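Local coordinates for FdhC (Acinetobacter nosocomialis, PDB 5KTC), which probably transfers an (R)-3-hydroxybutanoyl group from coenzyme A to the amino group of a dTDP-linked 3-amino-3,6-dideoxy-D-galactose, as a GNAT-superfamily sugar N-acyltransferase, at residues F23-R28 / G42-Q47; P89-W94 / Q127-V132. One frame throughout, in Å; residues are numbered along the deposited sequence.

Interaction 1. Residues F23-R28 / G42-Q47; sequences FICTLR and GDIKSQ. With FUH ([[(2~{R},3~{S},5~{R})-5-[5-methyl-2,4-bis(oxidanylidene)pyrimidin-1-yl]-3-oxidanyl-oxolan-2-yl]methoxy-oxidanyl-phosphoryl] [(2~{R},3~{R},4~{S},5~{R},6~{R})-6-methyl-3,5-bis(oxidanyl)-4-[[(3~{R})-3-oxidanylbutanoyl]amino]oxan-2-yl] hydrogen phosphate), chain C.
Gln47 runs past Cys25 at its base and past Ile24 at its end before it meets the thymine of FUH. Cys25 SG presses on Gln47 CB at 3.3 Å, a close approach that seats the sulfur at the start of helix 44-59, where Cys25 SG also lies 3.7 Å from Asp43 O. Further along, the Gln47 and Ile24 side chains cross at about a right angle, and Ile24 CG2 rests 3.6 Å from Gln47 NE2. The glutamine extends away from its own N (chi1 178°) and then bends at chi2 (64°), which turns its amide onto the pyrimidine. There Gln47 OE1 accepts from FUH N3 at 2.9 Å, a nearly straight bond of 170°, while Gln47 NE2 donates to FUH O15, also at 2.9 Å. Two bonds of opposite sense, one accepted and one donated, fix the rotation of the amide.

Arg28, bent at chi3, lays one guanidinium face over the base, with FUH C17 3.6 Å above its plane toward the rim. Its outer end grips the phosphate bearing P1 in a bidentate manner: Arg28 NH1 donates to FUH O8 at 2.8 Å and Arg28 NH2 to FUH O7 at 2.9 Å. NE is also bonded to Ser40 OG and NH2 to Ser38 O, which helps fix the guanidinium. Asp43 caps helix 44-59, its OD2 taking both the N-H and the hydroxyl of Ser46.

The paired amide reads the N3-H and O15 edge of the thymine, and the arginine would offset part of the charge on the sugar-proximal phosphate (P1), so the contact ties recognition of the base to that of the diphosphate.

Interaction 2. Residues P89-W94 / Q127-V132; sequences PKSFCW and QSHFEV. With FUH ([[(2~{R},3~{S},5~{R})-5-[5-methyl-2,4-bis(oxidanylidene)pyrimidin-1-yl]-3-oxidanyl-oxolan-2-yl]methoxy-oxidanyl-phosphoryl] [(2~{R},3~{R},4~{S},5~{R},6~{R})-6-methyl-3,5-bis(oxidanyl)-4-[[(3~{R})-3-oxidanylbutanoyl]amino]oxan-2-yl] hydrogen phosphate), chain C.
The Phe92 ring has Ser128 on one face, with OG 3.2 Å above the plane near the rim and CB making a CH-pi contact; the same OG sits at the edge of the Trp94 indole, close to its plane. One indole face receives FUH C4, the terminal methyl of the hydroxybutanoyl group, 3.4 Å above the ring centre. The Trp94 rotamer (chi1 76°) lays the indole alongside Phe130, the two side chains pointing the same way, yet their rings are tilted by 61°, and C4 also touches the phenyl. Tyr116 OH of helix 107-122 takes the indole N-H.

On the opposite face of the sheet, Ser91 CB stands 3.7 Å above the His129 imidazole plane, toward its rim, and His129 NE2 donates in the ring plane to Gln127 OE1 at 2.7 Å.

The two parallel strands that carry these side chains are joined by the crossover through helix 107-122, and strands 91-94 and 127-132 run at 34° to each other. The ladder is firm at its start, with His129 N bonded to Phe92 O at 2.8 Å, but the Trp94 N to His129 O bond is weak. Beyond it a water links Trp94 O and Glu131 N, 3.0 Å from each, consistent with the splay of these strands known in GNAT folds.

Past the water, Glu131 O accepts from the amide nitrogen FUH N1 at 3.2 Å. An aromatic wall for the acyl methyl and a backbone acceptor for the new amide together suggest how the acyl chain and the sugar nitrogen are aligned.

Overall arrangement
Interactions 1 and 2 hold the two ends of one ligand. Their centres are 26 Å apart and their nearest atoms about 10 Å, so FUH itself spans the gap: residues 23-28 and 42-47 take the thymine and a phosphate, whereas residues 89-94 and 127-132 meet the acylated sugar. Between and around them, Ser38, Tyr65, Arg81, Tyr83, Ser96 and His143 add further hydrogen bonds. Coenzyme A lies toward interaction 2, where Glu131 and Val132 touch it and the Phe130 side chain is about 7 Å away; in interaction 1 the side chain of Ile24 is about 12 Å from the bound coenzyme A. Nucleotide recognition is therefore separated from the acyl-transfer region.

Interaction 1. Residues F23-R28 / G42-Q47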
loop_
_atom_site.group_PDB
_atom_site.type_symbol
_atom_site.label_atom_id
_atom_site.label_comp_id
_atom_site.label_asym_id
_atom_site.label_seq_id
_atom_site.Cartn_x
_atom_site.Cartn_y
_atom_site.Cartn_z
ATOM N N PHE A 23 8.531 0.656 15.278
ATOM C CA PHE A 23 7.755 -0.358 14.597
ATOM C C PHE A 23 8.283 -0.613 13.160
ATOM O O PHE A 23 8.360 -1.752 12.709
ATOM C CB PHE A 23 6.301 0.092 14.515
ATOM C CG PHE A 23 5.457 -0.851 13.694
ATOM C CD1 PHE A 23 5.243 -2.143 14.149
ATOM C CD2 PHE A 23 5.034 -0.503 12.422
ATOM C CE1 PHE A 23 4.535 -3.040 13.396
ATOM C CE2 PHE A 23 4.368 -1.407 11.648
ATOM C CZ PHE A 23 4.095 -2.656 12.132
ATOM N N ILE A 24 8.609 0.480 12.491
ATOM C CA ILE A 24 9.112 0.460 11.125
ATOM C C ILE A 24 10.480 -0.209 11.073
ATOM O O ILE A 24 10.661 -1.103 10.245
ATOM C CB ILE A 24 9.104 1.819 10.450
ATOM C CG1 ILE A 24 7.657 2.290 10.249
ATOM C CG2 ILE A 24 9.689 1.687 9.054
ATOM C CD1 ILE A 24 7.502 3.677 9.691
ATOM N N CYS A 25 11.416 0.210 11.936
ATOM C CA CYS A 25 12.744 -0.434 11.958
ATOM C C CYS A 25 12.597 -1.932 12.119
ATOM O O CYS A 25 13.196 -2.707 11.392
ATOM C CB CYS A 25 13.616 0.068 13.121
ATOM S SG CYS A 25 14.305 1.666 12.780
ATOM N N THR A 26 11.776 -2.345 13.073
ATOM C CA THR A 26 11.603 -3.746 13.353
ATOM C C THR A 26 11.017 -4.503 12.208
ATOM O O THR A 26 11.487 -5.564 11.898
ATOM C CB THR A 26 10.793 -3.937 14.636
ATOM O OG1 THR A 26 11.541 -3.382 15.722
ATOM C CG2 THR A 26 10.532 -5.407 14.915
ATOM N N LEU A 27 9.992 -3.941 11.573
ATOM C CA LEU A 27 9.350 -4.592 10.458
ATOM C C LEU A 27 10.328 -4.798 9.294
ATOM O O LEU A 27 10.444 -5.905 8.784
ATOM C CB LEU A 27 8.170 -3.741 9.985
ATOM C CG LEU A 27 7.257 -4.250 8.897
ATOM C CD1 LEU A 27 6.450 -5.432 9.417
ATOM C CD2 LEU A 27 6.343 -3.061 8.452
ATOM N N ARG A 28 11.014 -3.703 8.924
ATOM C CA ARG A 28 11.895 -3.669 7.739
ATOM C C ARG A 28 13.179 -4.516 7.914
ATOM O O ARG A 28 13.758 -4.970 6.922
ATOM C CB ARG A 28 12.238 -2.242 7.429
ATOM C CG ARG A 28 11.063 -1.470 6.802
ATOM C CD ARG A 28 11.518 -0.090 6.357
ATOM N NE ARG A 28 12.353 -0.210 5.153
ATOM C CZ ARG A 28 11.932 -0.166 3.890
ATOM N NH1 ARG A 28 10.639 0.034 3.570
ATOM N NH2 ARG A 28 12.824 -0.388 2.906
ATOM N N GLY A 42 18.410 -0.134 10.978
ATOM C CA GLY A 42 17.874 -0.710 12.194
ATOM C C GLY A 42 18.021 0.264 13.372
ATOM O O GLY A 42 17.721 -0.097 14.512
ATOM N N ASP A 43 18.478 1.494 13.121
ATOM C CA ASP A 43 18.657 2.453 14.178
ATOM C C ASP A 43 17.394 3.339 14.281
ATOM O O ASP A 43 17.056 4.102 13.364
ATOM C CB ASP A 43 19.913 3.297 13.947
ATOM C CG ASP A 43 20.018 4.427 14.917
ATOM O OD1 ASP A 43 20.053 4.175 16.122
ATOM O OD2 ASP A 43 19.994 5.580 14.484
ATOM N N ILE A 44 16.739 3.266 15.423
ATOM C CA ILE A 44 15.447 4.006 15.628
ATOM C C ILE A 44 15.578 5.446 15.341
ATOM O O ILE A 44 14.764 5.985 14.618
ATOM C CB ILE A 44 14.879 3.785 17.035
ATOM C CG1 ILE A 44 14.530 2.294 17.182
ATOM C CG2 ILE A 44 13.664 4.682 17.293
ATOM C CD1 ILE A 44 14.096 1.882 18.576
ATOM N N LYS A 45 16.621 6.100 15.850
ATOM C CA LYS A 45 16.786 7.556 15.572
ATOM C C LYS A 45 16.989 7.894 14.108
ATOM O O LYS A 45 16.525 8.939 13.610
ATOM C CB LYS A 45 17.929 8.166 16.436
ATOM C CG LYS A 45 17.470 8.454 17.843
ATOM C CD LYS A 45 18.593 8.758 18.835
ATOM C CE LYS A 45 17.983 9.205 20.168
ATOM N NZ LYS A 45 18.865 8.985 21.354
ATOM N N SER A 46 17.723 7.039 13.417
ATOM C CA SER A 46 17.885 7.210 11.981
ATOM C C SER A 46 16.559 7.072 11.272
ATOM O O SER A 46 16.265 7.840 10.390
ATOM C CB SER A 46 18.885 6.225 11.369
ATOM O OG SER A 46 20.141 6.434 12.005
ATOM N N GLN A 47 15.762 6.097 11.685
ATOM C CA GLN A 47 14.444 5.945 11.059
ATOM C C GLN A 47 13.525 7.154 11.392
ATOM O O GLN A 47 12.804 7.612 10.528
ATOM C CB GLN A 47 13.830 4.625 11.442
ATOM C CG GLN A 47 12.433 4.353 10.902
ATOM C CD GLN A 47 12.343 4.268 9.420
ATOM O OE1 GLN A 47 13.156 3.644 8.780
ATOM N NE2 GLN A 47 11.290 4.852 8.851
HETATM O O1 FUH C . 6.329 -2.479 -2.479
HETATM C C1 FUH C . 6.521 -2.416 -3.688
HETATM C C2 FUH C . 5.415 -2.459 -4.690
HETATM C C3 FUH C . 4.181 -3.140 -4.158
HETATM O O2 FUH C . 4.200 -4.563 -4.436
HETATM C C4 FUH C . 2.943 -2.601 -4.829
HETATM N N1 FUH C . 7.795 -2.257 -4.227
HETATM C C5 FUH C . 8.915 -1.866 -3.363
HETATM C C6 FUH C . 10.167 -2.716 -3.649
HETATM O O3 FUH C . 10.453 -2.581 -4.975
HETATM C C7 FUH C . 11.408 -2.232 -2.935
HETATM C C8 FUH C . 12.726 -2.878 -3.424
HETATM O O4 FUH C . 11.565 -0.812 -3.105
HETATM C C9 FUH C . 9.234 -0.399 -3.587
HETATM O O5 FUH C . 8.173 0.457 -3.138
HETATM C C10 FUH C . 10.412 -0.015 -2.785
HETATM O O6 FUH C . 10.067 -0.188 -1.419
HETATM P P1 FUH C . 10.947 0.390 -0.255
HETATM O O7 FUH C . 12.103 -0.481 0.073
HETATM O O8 FUH C . 9.972 0.482 0.919
HETATM O O9 FUH C . 11.290 1.924 -0.500
HETATM P P2 FUH C . 12.443 2.641 -1.347
HETATM O O10 FUH C . 11.776 3.646 -2.220
HETATM O O11 FUH C . 13.179 1.543 -2.104
HETATM O O12 FUH C . 13.246 3.289 -0.164
HETATM C C11 FUH C . 14.066 4.437 -0.403
HETATM C C12 FUH C . 15.188 4.428 0.603
HETATM C C13 FUH C . 15.875 3.055 0.759
HETATM O O13 FUH C . 17.282 3.185 1.029
HETATM C C14 FUH C . 15.265 2.454 2.018
HETATM C C15 FUH C . 14.979 3.696 2.825
HETATM O O14 FUH C . 14.681 4.770 1.898
HETATM N N2 FUH C . 13.776 3.664 3.686
HETATM C C16 FUH C . 12.528 3.577 3.148
HETATM C C17 FUH C . 11.404 3.616 3.975
HETATM C C18 FUH C . 9.997 3.539 3.423
HETATM C C19 FUH C . 11.633 3.711 5.382
HETATM O O15 FUH C . 10.615 3.802 6.184
HETATM N N3 FUH C . 12.872 3.796 5.885
HETATM C C20 FUH C . 13.909 3.814 5.040
HETATM O O16 FUH C . 15.129 3.871 5.543
#

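Interaction 2. Residues P89-W94 / Q127-V132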
loop_
_atom_site.group_PDB
_atom_site.type_symbol
_atom_site.label_atom_id
_atom_site.label_comp_id
_atom_site.label_asym_id
_atom_site.label_seq_id
_atom_site.Cartn_x
_atom_site.Cartn_y
_atom_site.Cartn_z
ATOM N N PRO A 89 0.160 11.207 -18.214
ATOM C CA PRO A 89 -0.980 11.389 -17.312
ATOM C C PRO A 89 -0.545 11.526 -15.807
ATOM O O PRO A 89 0.627 11.375 -15.441
ATOM C CB PRO A 89 -1.832 10.143 -17.604
ATOM C CG PRO A 89 -0.828 9.072 -18.052
ATOM C CD PRO A 89 0.433 9.775 -18.487
ATOM N N LYS A 90 -1.504 11.871 -14.963
ATOM C CA LYS A 90 -1.205 12.114 -13.588
ATOM C C LYS A 90 -0.936 10.722 -12.943
ATOM O O LYS A 90 -1.809 9.863 -12.988
ATOM C CB LYS A 90 -2.369 12.835 -12.965
ATOM C CG LYS A 90 -1.961 13.709 -11.810
ATOM C CD LYS A 90 -3.034 14.770 -11.583
ATOM C CE LYS A 90 -2.802 15.481 -10.277
ATOM N NZ LYS A 90 -2.926 14.543 -9.118
ATOM N N SER A 91 0.273 10.491 -12.437
ATOM C CA SER A 91 0.646 9.146 -11.962
ATOM C C SER A 91 1.240 9.158 -10.582
ATOM O O SER A 91 1.910 10.148 -10.155
ATOM C CB SER A 91 1.576 8.437 -12.952
ATOM O OG SER A 91 2.825 9.058 -12.935
ATOM N N PHE A 92 0.959 8.097 -9.820
ATOM C CA PHE A 92 1.602 7.928 -8.518
ATOM C C PHE A 92 2.235 6.559 -8.486
ATOM O O PHE A 92 1.757 5.685 -9.128
ATOM C CB PHE A 92 0.634 8.101 -7.315
ATOM C CG PHE A 92 -0.384 7.008 -7.160
ATOM C CD1 PHE A 92 -1.559 6.996 -7.913
ATOM C CD2 PHE A 92 -0.193 5.988 -6.242
ATOM C CE1 PHE A 92 -2.492 5.982 -7.777
ATOM C CE2 PHE A 92 -1.134 4.974 -6.115
ATOM C CZ PHE A 92 -2.293 4.990 -6.859
ATOM N N CYS A 93 3.342 6.429 -7.766
ATOM C CA CYS A 93 3.873 5.118 -7.409
ATOM C C CYS A 93 3.340 4.657 -6.026
ATOM O O CYS A 93 3.011 5.476 -5.162
ATOM C CB CYS A 93 5.410 5.121 -7.372
ATOM S SG CYS A 93 6.135 5.607 -8.999
ATOM N N TRP A 94 3.323 3.350 -5.814
ATOM C CA TRP A 94 3.099 2.833 -4.484
ATOM C C TRP A 94 3.970 1.609 -4.233
ATOM O O TRP A 94 4.526 0.981 -5.158
ATOM C CB TRP A 94 1.627 2.541 -4.189
ATOM C CG TRP A 94 0.987 1.321 -4.756
ATOM C CD1 TRP A 94 0.517 1.141 -6.017
ATOM C CD2 TRP A 94 0.659 0.122 -4.025
ATOM N NE1 TRP A 94 -0.071 -0.115 -6.120
ATOM C CE2 TRP A 94 -0.041 -0.726 -4.896
ATOM C CE3 TRP A 94 0.866 -0.290 -2.702
ATOM C CZ2 TRP A 94 -0.526 -1.992 -4.493
ATOM C CZ3 TRP A 94 0.355 -1.545 -2.291
ATOM C CH2 TRP A 94 -0.315 -2.377 -3.187
ATOM N N GLN A 127 -3.195 7.214 -13.100
ATOM C CA GLN A 127 -2.455 5.950 -13.260
ATOM C C GLN A 127 -1.606 5.659 -12.034
ATOM O O GLN A 127 -1.123 6.589 -11.413
ATOM C CB GLN A 127 -1.385 6.099 -14.358
ATOM C CG GLN A 127 -1.790 6.165 -15.787
ATOM C CD GLN A 127 -0.689 5.502 -16.673
ATOM O OE1 GLN A 127 0.579 5.660 -16.475
ATOM N NE2 GLN A 127 -1.170 4.710 -17.629
ATOM N N SER A 128 -1.331 4.366 -11.787
ATOM C CA SER A 128 -0.459 3.999 -10.689
ATOM C C SER A 128 0.675 3.222 -11.320
ATOM O O SER A 128 0.430 2.479 -12.224
ATOM C CB SER A 128 -1.171 3.147 -9.669
ATOM O OG SER A 128 -0.308 3.021 -8.573
ATOM N N HIS A 129 1.900 3.472 -10.871
ATOM C CA HIS A 129 3.068 2.690 -11.315
ATOM C C HIS A 129 3.672 2.004 -10.108
ATOM O O HIS A 129 3.721 2.564 -9.046
ATOM C CB HIS A 129 4.131 3.612 -11.921
ATOM C CG HIS A 129 3.672 4.387 -13.118
ATOM N ND1 HIS A 129 4.483 5.332 -13.708
ATOM C CD2 HIS A 129 2.496 4.408 -13.821
ATOM C CE1 HIS A 129 3.845 5.861 -14.744
ATOM N NE2 HIS A 129 2.646 5.330 -14.832
ATOM N N PHE A 130 4.173 0.769 -10.285
ATOM C CA PHE A 130 4.988 0.134 -9.242
ATOM C C PHE A 130 5.815 -1.008 -9.844
ATOM O O PHE A 130 5.617 -1.412 -10.987
ATOM C CB PHE A 130 4.110 -0.411 -8.086
ATOM C CG PHE A 130 3.041 -1.339 -8.545
ATOM C CD1 PHE A 130 1.815 -0.846 -8.942
ATOM C CD2 PHE A 130 3.272 -2.738 -8.643
ATOM C CE1 PHE A 130 0.811 -1.718 -9.383
ATOM C CE2 PHE A 130 2.277 -3.606 -9.089
ATOM C CZ PHE A 130 1.047 -3.090 -9.449
ATOM N N GLU A 131 6.730 -1.544 -9.037
ATOM C CA GLU A 131 7.555 -2.666 -9.456
ATOM C C GLU A 131 7.635 -3.742 -8.378
ATOM O O GLU A 131 7.395 -3.457 -7.208
ATOM C CB GLU A 131 8.955 -2.183 -9.799
ATOM C CG GLU A 131 9.760 -1.537 -8.717
ATOM C CD GLU A 131 9.748 -0.038 -8.672
ATOM O OE1 GLU A 131 9.915 0.528 -7.587
ATOM O OE2 GLU A 131 9.592 0.600 -9.714
ATOM N N VAL A 132 7.976 -4.965 -8.793
ATOM C CA VAL A 132 8.038 -6.123 -7.924
ATOM C C VAL A 132 9.264 -6.920 -8.343
ATOM O O VAL A 132 9.473 -7.145 -9.543
ATOM C CB VAL A 132 6.821 -6.996 -8.125
ATOM C CG1 VAL A 132 6.839 -8.228 -7.250
ATOM C CG2 VAL A 132 5.530 -6.189 -7.914
HETATM O O1 FUH C . 6.329 -2.479 -2.479
HETATM C C1 FUH C . 6.521 -2.416 -3.688
HETATM C C2 FUH C . 5.415 -2.459 -4.690
HETATM C C3 FUH C . 4.181 -3.140 -4.158
HETATM O O2 FUH C . 4.200 -4.563 -4.436
HETATM C C4 FUH C . 2.943 -2.601 -4.829
HETATM N N1 FUH C . 7.795 -2.257 -4.227
HETATM C C5 FUH C . 8.915 -1.866 -3.363
HETATM C C6 FUH C . 10.167 -2.716 -3.649
HETATM O O3 FUH C . 10.453 -2.581 -4.975
HETATM C C7 FUH C . 11.408 -2.232 -2.935
HETATM C C8 FUH C . 12.726 -2.878 -3.424
HETATM O O4 FUH C . 11.565 -0.812 -3.105
HETATM C C9 FUH C . 9.234 -0.399 -3.587
HETATM O O5 FUH C . 8.173 0.457 -3.138
HETATM C C10 FUH C . 10.412 -0.015 -2.785
HETATM O O6 FUH C . 10.067 -0.188 -1.419
HETATM P P1 FUH C . 10.947 0.390 -0.255
HETATM O O7 FUH C . 12.103 -0.481 0.073
HETATM O O8 FUH C . 9.972 0.482 0.919
HETATM O O9 FUH C . 11.290 1.924 -0.500
HETATM P P2 FUH C . 12.443 2.641 -1.347
HETATM O O10 FUH C . 11.776 3.646 -2.220
HETATM O O11 FUH C . 13.179 1.543 -2.104
HETATM O O12 FUH C . 13.246 3.289 -0.164
HETATM C C11 FUH C . 14.066 4.437 -0.403
HETATM C C12 FUH C . 15.188 4.428 0.603
HETATM C C13 FUH C . 15.875 3.055 0.759
HETATM O O13 FUH C . 17.282 3.185 1.029
HETATM C C14 FUH C . 15.265 2.454 2.018
HETATM C C15 FUH C . 14.979 3.696 2.825
HETATM O O14 FUH C . 14.681 4.770 1.898
HETATM N N2 FUH C . 13.776 3.664 3.686
HETATM C C16 FUH C . 12.528 3.577 3.148
HETATM C C17 FUH C . 11.404 3.616 3.975
HETATM C C18 FUH C . 9.997 3.539 3.423
HETATM C C19 FUH C . 11.633 3.711 5.382
HETATM O O15 FUH C . 10.615 3.802 6.184
HETATM N N3 FUH C . 12.872 3.796 5.885
HETATM C C20 FUH C . 13.909 3.814 5.040
HETATM O O16 FUH C . 15.129 3.871 5.543
HETATM O O HOH W 1 7.095 0.097 -6.542
#